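Local coordinates for methyltransferase (Streptococcus pyogenes, PDB 2ESR), which probably transfers methyl groups from S-adenosylmethionine, as a Rossmann-like methyltransferase of the family that contains the 16S rRNA guanine methyltransferase RsmD, at residues Ala68-Gln71 and Asp72-Met76; Lys157-Ile161 and Ser162-Val166. All coordinates share one frame; numbering follows the deposited sequence.

Contact 1: Ala68-Gln71 and Asp72-Met76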
ATOM      1  N   ALA A  68      -8.896 -13.668  -1.447  1.00 32.73           N
ATOM      2  CA  ALA A  68     -10.307 -13.438  -1.717  1.00 32.93           C
ATOM      3  C   ALA A  68     -11.015 -13.029  -0.431  1.00 32.38           C
ATOM      4  O   ALA A  68     -11.796 -12.077  -0.412  1.00 31.31           O
ATOM      5  CB  ALA A  68     -10.938 -14.696  -2.295  1.00 33.66           C
ATOM      6  N   ILE A  69     -10.727 -13.747   0.649  1.00 31.47           N
ATOM      7  CA  ILE A  69     -11.346 -13.450   1.931  1.00 31.64           C
ATOM      8  C   ILE A  69     -10.964 -12.055   2.403  1.00 30.70           C
ATOM      9  O   ILE A  69     -11.817 -11.282   2.834  1.00 31.76           O
ATOM     10  CB  ILE A  69     -10.934 -14.487   2.988  1.00 31.18           C
ATOM     11  CG1 ILE A  69     -11.414 -15.872   2.553  1.00 31.88           C
ATOM     12  CG2 ILE A  69     -11.530 -14.123   4.343  1.00 32.61           C
ATOM     13  CD1 ILE A  69     -10.969 -16.998   3.456  1.00 32.38           C
ATOM     14  N   ILE A  70      -9.680 -11.729   2.311  1.00 31.45           N
ATOM     15  CA  ILE A  70      -9.208 -10.419   2.734  1.00 32.04           C
ATOM     16  C   ILE A  70      -9.929  -9.310   1.986  1.00 31.87           C
ATOM     17  O   ILE A  70     -10.433  -8.367   2.590  1.00 30.52           O
ATOM     18  CB  ILE A  70      -7.697 -10.260   2.489  1.00 32.69           C
ATOM     19  CG1 ILE A  70      -6.916 -11.222   3.383  1.00 32.80           C
ATOM     20  CG2 ILE A  70      -7.283  -8.823   2.757  1.00 33.93           C
ATOM     21  CD1 ILE A  70      -5.421 -11.214   3.124  1.00 32.33           C
ATOM     22  N   GLN A  71      -9.972  -9.427   0.663  1.00 33.58           N
ATOM     23  CA  GLN A  71     -10.623  -8.425  -0.166  1.00 36.67           C
ATOM     24  C   GLN A  71     -12.074  -8.201   0.241  1.00 37.41           C
ATOM     25  O   GLN A  71     -12.547  -7.064   0.276  1.00 37.68           O
ATOM     26  CB  GLN A  71     -10.522  -8.831  -1.641  1.00 38.02           C
ATOM     27  CG  GLN A  71      -9.106  -8.684  -2.188  1.00 40.60           C
ATOM     28  CD  GLN A  71      -8.931  -9.268  -3.577  1.00 42.81           C
ATOM     29  OE1 GLN A  71      -9.672  -8.939  -4.500  1.00 45.19           O
ATOM     30  NE2 GLN A  71      -7.938 -10.137  -3.732  1.00 44.38           N
ATOM     31  N   ASP A  72     -12.777  -9.281   0.563  1.00 39.09           N
ATOM     32  CA  ASP A  72     -14.169  -9.175   0.985  1.00 40.95           C
ATOM     33  C   ASP A  72     -14.272  -8.479   2.341  1.00 40.57           C
ATOM     34  O   ASP A  72     -15.094  -7.580   2.520  1.00 40.55           O
ATOM     35  CB  ASP A  72     -14.809 -10.565   1.064  1.00 43.30           C
ATOM     36  CG  ASP A  72     -15.020 -11.191  -0.305  1.00 47.18           C
ATOM     37  OD1 ASP A  72     -15.394 -12.383  -0.361  1.00 49.25           O
ATOM     38  OD2 ASP A  72     -14.820 -10.493  -1.324  1.00 49.21           O
ATOM     39  N   ASN A  73     -13.435  -8.892   3.292  1.00 40.24           N
ATOM     40  CA  ASN A  73     -13.443  -8.297   4.627  1.00 40.29           C
ATOM     41  C   ASN A  73     -13.129  -6.806   4.571  1.00 40.28           C
ATOM     42  O   ASN A  73     -13.670  -6.019   5.344  1.00 39.86           O
ATOM     43  CB  ASN A  73     -12.421  -8.987   5.543  1.00 40.78           C
ATOM     44  CG  ASN A  73     -12.822 -10.403   5.919  1.00 40.90           C
ATOM     45  OD1 ASN A  73     -13.968 -10.662   6.278  1.00 41.66           O
ATOM     46  ND2 ASN A  73     -11.869 -11.324   5.855  1.00 42.34           N
ATOM     47  N   ILE A  74     -12.242  -6.429   3.655  1.00 41.42           N
ATOM     48  CA  ILE A  74     -11.849  -5.036   3.500  1.00 42.95           C
ATOM     49  C   ILE A  74     -13.031  -4.175   3.060  1.00 44.53           C
ATOM     50  O   ILE A  74     -13.130  -3.005   3.428  1.00 43.22           O
ATOM     51  CB  ILE A  74     -10.704  -4.899   2.473  1.00 42.71           C
ATOM     52  CG1 ILE A  74      -9.438  -5.570   3.016  1.00 42.74           C
ATOM     53  CG2 ILE A  74     -10.438  -3.434   2.179  1.00 44.11           C
ATOM     54  CD1 ILE A  74      -8.274  -5.589   2.043  1.00 42.86           C
ATOM     55  N   ILE A  75     -13.928  -4.762   2.274  1.00 47.41           N
ATOM     56  CA  ILE A  75     -15.101  -4.041   1.796  1.00 50.05           C
ATOM     57  C   ILE A  75     -16.077  -3.781   2.939  1.00 51.49           C
ATOM     58  O   ILE A  75     -16.681  -2.713   3.018  1.00 51.99           O
ATOM     59  CB  ILE A  75     -15.834  -4.829   0.693  1.00 50.49           C
ATOM     60  CG1 ILE A  75     -14.865  -5.162  -0.441  1.00 51.22           C
ATOM     61  CG2 ILE A  75     -16.993  -4.004   0.153  1.00 51.07           C
ATOM     62  CD1 ILE A  75     -15.464  -6.036  -1.521  1.00 52.26           C
HETATM   63  N   MSE A  76     -16.220  -4.762   3.826  1.00 53.50           N
HETATM   64  CA  MSE A  76     -17.127  -4.643   4.962  1.00 55.49           C
HETATM   65  C   MSE A  76     -16.737  -3.540   5.941  1.00 54.84           C
HETATM   66  O   MSE A  76     -17.525  -3.177   6.814  1.00 55.24           O
HETATM   67  CB  MSE A  76     -17.214  -5.976   5.714  1.00 59.19           C
HETATM   68  CG  MSE A  76     -17.965  -7.067   4.969  1.00 64.41           C
HETATM   69 SE   MSE A  76     -18.209  -8.658   6.047  1.00 75.21          SE
HETATM   70  CE  MSE A  76     -19.684  -8.053   7.138  1.00 69.53           C
TER
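Ala68 and Asp72 share one of the i to i+4 bonds that run along a continuous helix, with Asp72 N donating to Ala68 O at 3.1 Å. One residue on, Asn73 N reaches Ile69 O over 2.9 Å in a straighter bond, N-H...O 168°, and Ile74 N follows with Ile70 O. The next bond is weaker: Ile75 N lies 3.3 Å from Gln71 O; Asp72 O at the same time draws weak bonds from the backbone N of both Ile75 and Met76, a selenomethionine here.

Among the side chains, Ile70 and Ile74 make the apolar contact on the buried side. CG2 of Ile70 meets CD1 of Ile74 at 3.5 Å, tighter than usual for two methyl groups, and the two side chains cross at a slant. Having CG1 anti to the carbonyl carbon (chi1 -66°), Ile74 runs back along the helix, with CG1 set against the carbonyl oxygen of Ile70, beyond its end.

This helix, 64-75, is the connection of a beta-alpha-beta unit between strands 56-60 and 83-86, part of the Rossmann-like methyltransferase fold. Its buried side faces the sheet: Ile70 rests on Leu85 and also on Ala40, in the glycine-rich loop that follows strand 34-38, while Ile74 packs on Phe83.

On another side of the helix, Asn73 lies alongside Ile69, pointing the same way, and its ND2 comes to 3.2 Å from Ile69 CG2. That amide nitrogen is also 3.0 Å from Ile69 O, but at an angle too poor for a hydrogen bond; it finds a weak one instead in Ser42 O. Gln71, extended beyond CG, packs on Thr98 of the second subunit.

Contact 2: Lys157-Ile161 and Ser162-Val166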
ATOM      1  N   LYS A 157       1.675 -13.575  26.307  1.00 29.37           N
ATOM      2  CA  LYS A 157       0.529 -14.122  27.015  1.00 29.77           C
ATOM      3  C   LYS A 157       0.027 -15.372  26.322  1.00 30.14           C
ATOM      4  O   LYS A 157      -0.031 -15.438  25.095  1.00 27.64           O
ATOM      5  CB  LYS A 157      -0.599 -13.090  27.092  1.00 32.45           C
ATOM      6  CG  LYS A 157      -1.817 -13.565  27.876  1.00 35.61           C
ATOM      7  CD  LYS A 157      -2.794 -12.426  28.139  1.00 39.26           C
ATOM      8  CE  LYS A 157      -4.003 -12.908  28.933  1.00 41.56           C
ATOM      9  NZ  LYS A 157      -3.618 -13.524  30.239  1.00 42.44           N
ATOM     10  N   ILE A 158      -0.328 -16.367  27.125  1.00 30.41           N
ATOM     11  CA  ILE A 158      -0.833 -17.623  26.603  1.00 32.31           C
ATOM     12  C   ILE A 158      -2.290 -17.773  27.004  1.00 34.41           C
ATOM     13  O   ILE A 158      -2.630 -17.663  28.179  1.00 33.67           O
ATOM     14  CB  ILE A 158      -0.052 -18.828  27.176  1.00 34.03           C
ATOM     15  CG1 ILE A 158       1.412 -18.758  26.742  1.00 34.11           C
ATOM     16  CG2 ILE A 158      -0.699 -20.131  26.723  1.00 34.05           C
ATOM     17  CD1 ILE A 158       2.275 -19.896  27.275  1.00 35.57           C
ATOM     18  N   TYR A 159      -3.154 -17.992  26.022  1.00 35.47           N
ATOM     19  CA  TYR A 159      -4.565 -18.205  26.302  1.00 38.51           C
ATOM     20  C   TYR A 159      -5.195 -19.090  25.249  1.00 38.43           C
ATOM     21  O   TYR A 159      -4.930 -18.945  24.053  1.00 39.25           O
ATOM     22  CB  TYR A 159      -5.329 -16.882  26.444  1.00 40.66           C
ATOM     23  CG  TYR A 159      -4.880 -15.737  25.566  1.00 42.99           C
ATOM     24  CD1 TYR A 159      -4.832 -14.441  26.080  1.00 44.56           C
ATOM     25  CD2 TYR A 159      -4.552 -15.926  24.224  1.00 43.26           C
ATOM     26  CE1 TYR A 159      -4.470 -13.361  25.288  1.00 44.51           C
ATOM     27  CE2 TYR A 159      -4.187 -14.844  23.416  1.00 44.27           C
ATOM     28  CZ  TYR A 159      -4.151 -13.566  23.962  1.00 42.84           C
ATOM     29  OH  TYR A 159      -3.806 -12.477  23.198  1.00 39.99           O
ATOM     30  N   GLY A 160      -6.026 -20.020  25.707  1.00 37.67           N
ATOM     31  CA  GLY A 160      -6.656 -20.945  24.790  1.00 37.37           C
ATOM     32  C   GLY A 160      -5.547 -21.810  24.237  1.00 36.44           C
ATOM     33  O   GLY A 160      -4.751 -22.361  24.996  1.00 38.50           O
ATOM     34  N   ILE A 161      -5.472 -21.921  22.917  1.00 34.28           N
ATOM     35  CA  ILE A 161      -4.433 -22.731  22.301  1.00 33.31           C
ATOM     36  C   ILE A 161      -3.476 -21.848  21.512  1.00 31.81           C
ATOM     37  O   ILE A 161      -2.958 -22.248  20.472  1.00 33.83           O
ATOM     38  CB  ILE A 161      -5.034 -23.785  21.356  1.00 34.13           C
ATOM     39  CG1 ILE A 161      -5.837 -23.100  20.251  1.00 35.00           C
ATOM     40  CG2 ILE A 161      -5.921 -24.741  22.146  1.00 34.67           C
ATOM     41  CD1 ILE A 161      -6.366 -24.058  19.208  1.00 37.80           C
ATOM     42  N   SER A 162      -3.245 -20.644  22.014  1.00 27.20           N
ATOM     43  CA  SER A 162      -2.349 -19.730  21.326  1.00 26.70           C
ATOM     44  C   SER A 162      -1.517 -18.894  22.279  1.00 25.75           C
ATOM     45  O   SER A 162      -1.788 -18.807  23.478  1.00 25.61           O
ATOM     46  CB  SER A 162      -3.148 -18.801  20.413  1.00 25.59           C
ATOM     47  OG  SER A 162      -3.939 -17.911  21.175  1.00 29.54           O
ATOM     48  N   LYS A 163      -0.489 -18.274  21.727  1.00 23.84           N
ATOM     49  CA  LYS A 163       0.373 -17.420  22.511  1.00 23.08           C
ATOM     50  C   LYS A 163       0.682 -16.194  21.679  1.00 22.18           C
ATOM     51  O   LYS A 163       0.947 -16.302  20.475  1.00 21.43           O
ATOM     52  CB  LYS A 163       1.676 -18.140  22.874  1.00 24.14           C
ATOM     53  CG  LYS A 163       2.606 -17.275  23.712  1.00 28.35           C
ATOM     54  CD  LYS A 163       3.777 -18.060  24.285  1.00 31.63           C
ATOM     55  CE  LYS A 163       4.763 -18.473  23.219  1.00 32.45           C
ATOM     56  NZ  LYS A 163       5.944 -19.139  23.848  1.00 35.71           N
ATOM     57  N   VAL A 164       0.616 -15.030  22.317  1.00 20.52           N
ATOM     58  CA  VAL A 164       0.919 -13.778  21.648  1.00 21.67           C
ATOM     59  C   VAL A 164       2.178 -13.220  22.287  1.00 20.94           C
ATOM     60  O   VAL A 164       2.269 -13.091  23.508  1.00 21.65           O
ATOM     61  CB  VAL A 164      -0.216 -12.742  21.796  1.00 21.52           C
ATOM     62  CG1 VAL A 164       0.236 -11.398  21.235  1.00 22.63           C
ATOM     63  CG2 VAL A 164      -1.458 -13.219  21.054  1.00 24.17           C
ATOM     64  N   THR A 165       3.158 -12.918  21.450  1.00 19.55           N
ATOM     65  CA  THR A 165       4.422 -12.368  21.910  1.00 19.09           C
ATOM     66  C   THR A 165       4.602 -11.035  21.196  1.00 18.73           C
ATOM     67  O   THR A 165       4.463 -10.954  19.977  1.00 19.17           O
ATOM     68  CB  THR A 165       5.594 -13.293  21.533  1.00 19.68           C
ATOM     69  OG1 THR A 165       5.374 -14.599  22.085  1.00 22.44           O
ATOM     70  CG2 THR A 165       6.911 -12.741  22.074  1.00 21.65           C
ATOM     71  N   VAL A 166       4.909  -9.992  21.951  1.00 16.98           N
ATOM     72  CA  VAL A 166       5.097  -8.683  21.351  1.00 17.38           C
ATOM     73  C   VAL A 166       6.536  -8.236  21.543  1.00 17.73           C
ATOM     74  O   VAL A 166       7.029  -8.205  22.668  1.00 18.76           O
ATOM     75  CB  VAL A 166       4.191  -7.632  22.005  1.00 17.95           C
ATOM     76  CG1 VAL A 166       4.364  -6.282  21.292  1.00 19.48           C
ATOM     77  CG2 VAL A 166       2.738  -8.096  21.972  1.00 19.17           C
TER
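Lys157 and Val164 pair through both backbone groups: Lys157 N to Val164 O and Val164 N to Lys157 O are each 2.9 Å, the second with an N-H...O angle of 166°. Nearer the turn, Tyr159 N donates to Ser162 O at 3.0 Å. In return Tyr159 O takes two donors from one residue, Ser162 N at 3.1 Å, approaching from above the carbonyl plane, and Ser162 OG at 3.2 Å, nearly in line with the C=O bond. The hydroxyl can do so because chi1 of 68° sets it between its own backbone N and carbonyl carbon.

These bonds close the beta hairpin of strands 151-159 and 162-169, whose two-residue connecting loop, Gly160 and Ile161, makes a turn close to type II', distorted at Ile161, with Gly160 at positive phi (67°). Between the hydrogen-bonded pairs, Lys157 O also receives a CA-H...O contact from Lys163.

The Tyr159 ring presents its edge to Ser162 OG, and its OH lies 3.3 Å from Val164 CG2; helix 19-26 packs on both Tyr159 and Val164. On the other face Ile158 CG1 meets Lys163 CD at 3.5 Å, the aliphatic chain of Lys163 passing across it before NZ bonds to Val142 O.

How the contacts relate
From the N terminus the chain runs through strand 56-60 into helix 64-75, where contact 1 spans the last turns before the chain returns to the sheet as strand 83-86, at one outer edge. Contact 2 comes much later, after the parallel strands are complete, and closes the hairpin turn between strands 151-159 and 162-169 toward the opposite side of the sheet. The two follow in series, neither nested nor crossed, with centres about 26 Å apart and nearest atoms about 18 Å apart. Contact 1 lies wholly within a helix that packs on strand 83-86 and nearby loops, and closes no long-range loop; contact 2 joins two antiparallel strands, of which 162-169 lies beside strand 132-139.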